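Local coordinates for secreted protein (Streptomyces lividans TK24, PDB 5LXZ) that is a copper-bound metalloradical protein of the AA5 family, related to galactose oxidase and probably a copper radical oxidase, at residues 539-543 and 579-583. The protein carries 1 engineered substitution. Sequence-based numbering, arbitrary orientation.
With EDO (1,2-ethanediol), chain K.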
loop_
_atom_site.group_PDB
_atom_site.type_symbol
_atom_site.label_atom_id
_atom_site.label_comp_id
_atom_site.label_asym_id
_atom_site.label_seq_id
_atom_site.Cartn_x
_atom_site.Cartn_y
_atom_site.Cartn_z
ATOM N N ARG A 539 -10.133 -5.743 -22.231
ATOM C CA ARG A 539 -9.828 -5.016 -21.004
ATOM C C ARG A 539 -8.466 -4.350 -21.113
ATOM O O ARG A 539 -7.481 -4.980 -21.527
ATOM C CB ARG A 539 -9.840 -5.989 -19.823
ATOM C CG ARG A 539 -11.164 -6.632 -19.511
ATOM C CD ARG A 539 -12.156 -5.593 -19.022
ATOM N NE ARG A 539 -13.486 -6.151 -18.743
ATOM C CZ ARG A 539 -14.511 -6.133 -19.593
ATOM N NH1 ARG A 539 -14.401 -5.661 -20.819
ATOM N NH2 ARG A 539 -15.674 -6.663 -19.210
ATOM N N LEU A 540 -8.432 -3.085 -20.709
ATOM C CA LEU A 540 -7.211 -2.341 -20.569
ATOM C C LEU A 540 -6.885 -2.289 -19.085
ATOM O O LEU A 540 -7.663 -1.741 -18.321
ATOM C CB LEU A 540 -7.456 -0.973 -21.122
ATOM C CG LEU A 540 -6.396 -0.222 -21.781
ATOM C CD1 LEU A 540 -5.688 -0.984 -22.904
ATOM C CD2 LEU A 540 -6.927 1.139 -22.261
ATOM N N ILE A 541 -5.813 -2.953 -18.673
ATOM C CA ILE A 541 -5.514 -3.123 -17.247
ATOM C C ILE A 541 -4.234 -2.395 -16.923
ATOM O O ILE A 541 -3.171 -2.672 -17.506
ATOM C CB ILE A 541 -5.417 -4.597 -16.862
ATOM C CG1 ILE A 541 -6.667 -5.319 -17.357
ATOM C CG2 ILE A 541 -5.216 -4.693 -15.357
ATOM C CD1 ILE A 541 -6.827 -6.723 -16.858
ATOM N N ARG A 542 -4.323 -1.475 -15.984
ATOM C CA ARG A 542 -3.168 -0.710 -15.590
ATOM C C ARG A 542 -2.278 -1.621 -14.738
ATOM O O ARG A 542 -2.768 -2.290 -13.866
ATOM C CB ARG A 542 -3.590 0.537 -14.833
ATOM C CG ARG A 542 -2.486 1.574 -14.725
ATOM C CD ARG A 542 -3.006 2.898 -14.175
ATOM N NE ARG A 542 -1.970 3.948 -14.119
ATOM C CZ ARG A 542 -1.624 4.772 -15.119
ATOM N NH1 ARG A 542 -2.216 4.754 -16.327
ATOM N NH2 ARG A 542 -0.741 5.700 -14.885
ATOM N N PRO A 543 -0.958 -1.659 -14.974
ATOM C CA PRO A 543 -0.070 -2.512 -14.207
ATOM C C PRO A 543 -0.068 -2.138 -12.749
ATOM O O PRO A 543 -0.207 -0.964 -12.412
ATOM C CB PRO A 543 1.312 -2.264 -14.809
ATOM C CG PRO A 543 1.149 -1.186 -15.732
ATOM C CD PRO A 543 -0.266 -1.005 -16.084
ATOM N N VAL A 579 -9.482 6.638 -17.682
ATOM C CA VAL A 579 -8.346 6.101 -18.394
ATOM C C VAL A 579 -7.197 7.068 -18.160
ATOM O O VAL A 579 -6.959 7.970 -18.944
ATOM C CB VAL A 579 -8.609 5.923 -19.892
ATOM C CG1 VAL A 579 -7.482 5.143 -20.494
ATOM C CG2 VAL A 579 -9.943 5.218 -20.133
ATOM N N GLN A 580 -6.530 6.928 -17.020
ATOM C CA GLN A 580 -5.366 7.777 -16.692
ATOM C C GLN A 580 -4.322 7.580 -17.813
ATOM O O GLN A 580 -4.143 6.457 -18.303
ATOM C CB GLN A 580 -4.817 7.361 -15.314
ATOM C CG GLN A 580 -5.840 7.603 -14.201
ATOM C CD GLN A 580 -5.520 6.875 -12.891
ATOM O OE1 GLN A 580 -5.155 5.699 -12.884
ATOM N NE2 GLN A 580 -5.627 7.589 -11.778
ATOM N N SER A 581 -3.611 8.647 -18.153
ATOM C CA SER A 581 -2.548 8.499 -19.130
ATOM C C SER A 581 -1.449 7.581 -18.585
ATOM O O SER A 581 -1.156 7.539 -17.384
ATOM C CB SER A 581 -1.968 9.842 -19.406
ATOM O OG SER A 581 -2.950 10.691 -19.944
ATOM N N GLY A 582 -0.863 6.812 -19.478
ATOM C CA GLY A 582 0.114 5.827 -19.114
ATOM C C GLY A 582 -0.038 4.566 -19.906
ATOM O O GLY A 582 -0.774 4.519 -20.891
ATOM N N TRP A 583 0.702 3.565 -19.492
ATOM C CA TRP A 583 0.759 2.302 -20.190
ATOM C C TRP A 583 -0.161 1.294 -19.523
ATOM O O TRP A 583 -0.253 1.233 -18.301
ATOM C CB TRP A 583 2.175 1.779 -20.182
ATOM C CG TRP A 583 3.090 2.485 -21.096
ATOM C CD1 TRP A 583 3.730 3.685 -20.863
ATOM C CD2 TRP A 583 3.458 2.082 -22.407
ATOM N NE1 TRP A 583 4.530 3.993 -21.931
ATOM C CE2 TRP A 583 4.377 3.038 -22.893
ATOM C CE3 TRP A 583 3.143 0.982 -23.188
ATOM C CZ2 TRP A 583 4.976 2.920 -24.139
ATOM C CZ3 TRP A 583 3.706 0.876 -24.427
ATOM C CH2 TRP A 583 4.623 1.834 -24.889
HETATM C C1 EDO K . -17.354 -4.739 -22.659
HETATM O O1 EDO K . -17.266 -5.703 -21.609
HETATM C C2 EDO K . -16.601 -5.150 -23.936
HETATM O O2 EDO K . -15.164 -5.299 -23.759
#
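R542 and W583 bring their CA atoms to 6.8 Å where strand 535-541 nears the start of its antiparallel neighbour 582-590, while L540 and V579, the latter in the extended residues 579-581 that lead into strand 582-590, are already 8.8 Å apart. No backbone hydrogen bond joins the two segments themselves; the strands pair further along, R539 with F587 and I541 with M585, and here a buried arginine, R542, ties segment 539-543 to a single backbone carbonyl. With CG anti to the backbone N (chi1 -164°) and the chain extended as far as NE, R542 grips S581 O end-on: NH1 lies 3.2 Å from S581 O and NH2 3.1 Å from it. The oxygen sits near the guanidinium plane, yet NH1 comes from above the carbonyl plane and NH2 from a smaller tilt on the same face. Q580 crosses the arginine at about a right angle, its CB above one guanidinium face, offset toward the rim near NH1 (3.8 Å). Both segments belong to the early set domain of the galactose oxidase-like family, an immunoglobulin-like beta-sandwich. A leucine in place of R542 would probably leave S581 O without either donor and the loop freer to shift. G582, whose backbone angles would jam a CB against the preceding carbonyl, passes beside NH1. P543 CD packs 3.2 Å from W583 O, and L540 CD2 meets V579 CG1 loosely at 4.4 Å, while the S581 side chain points away from R542 and its OG bonds P604 O.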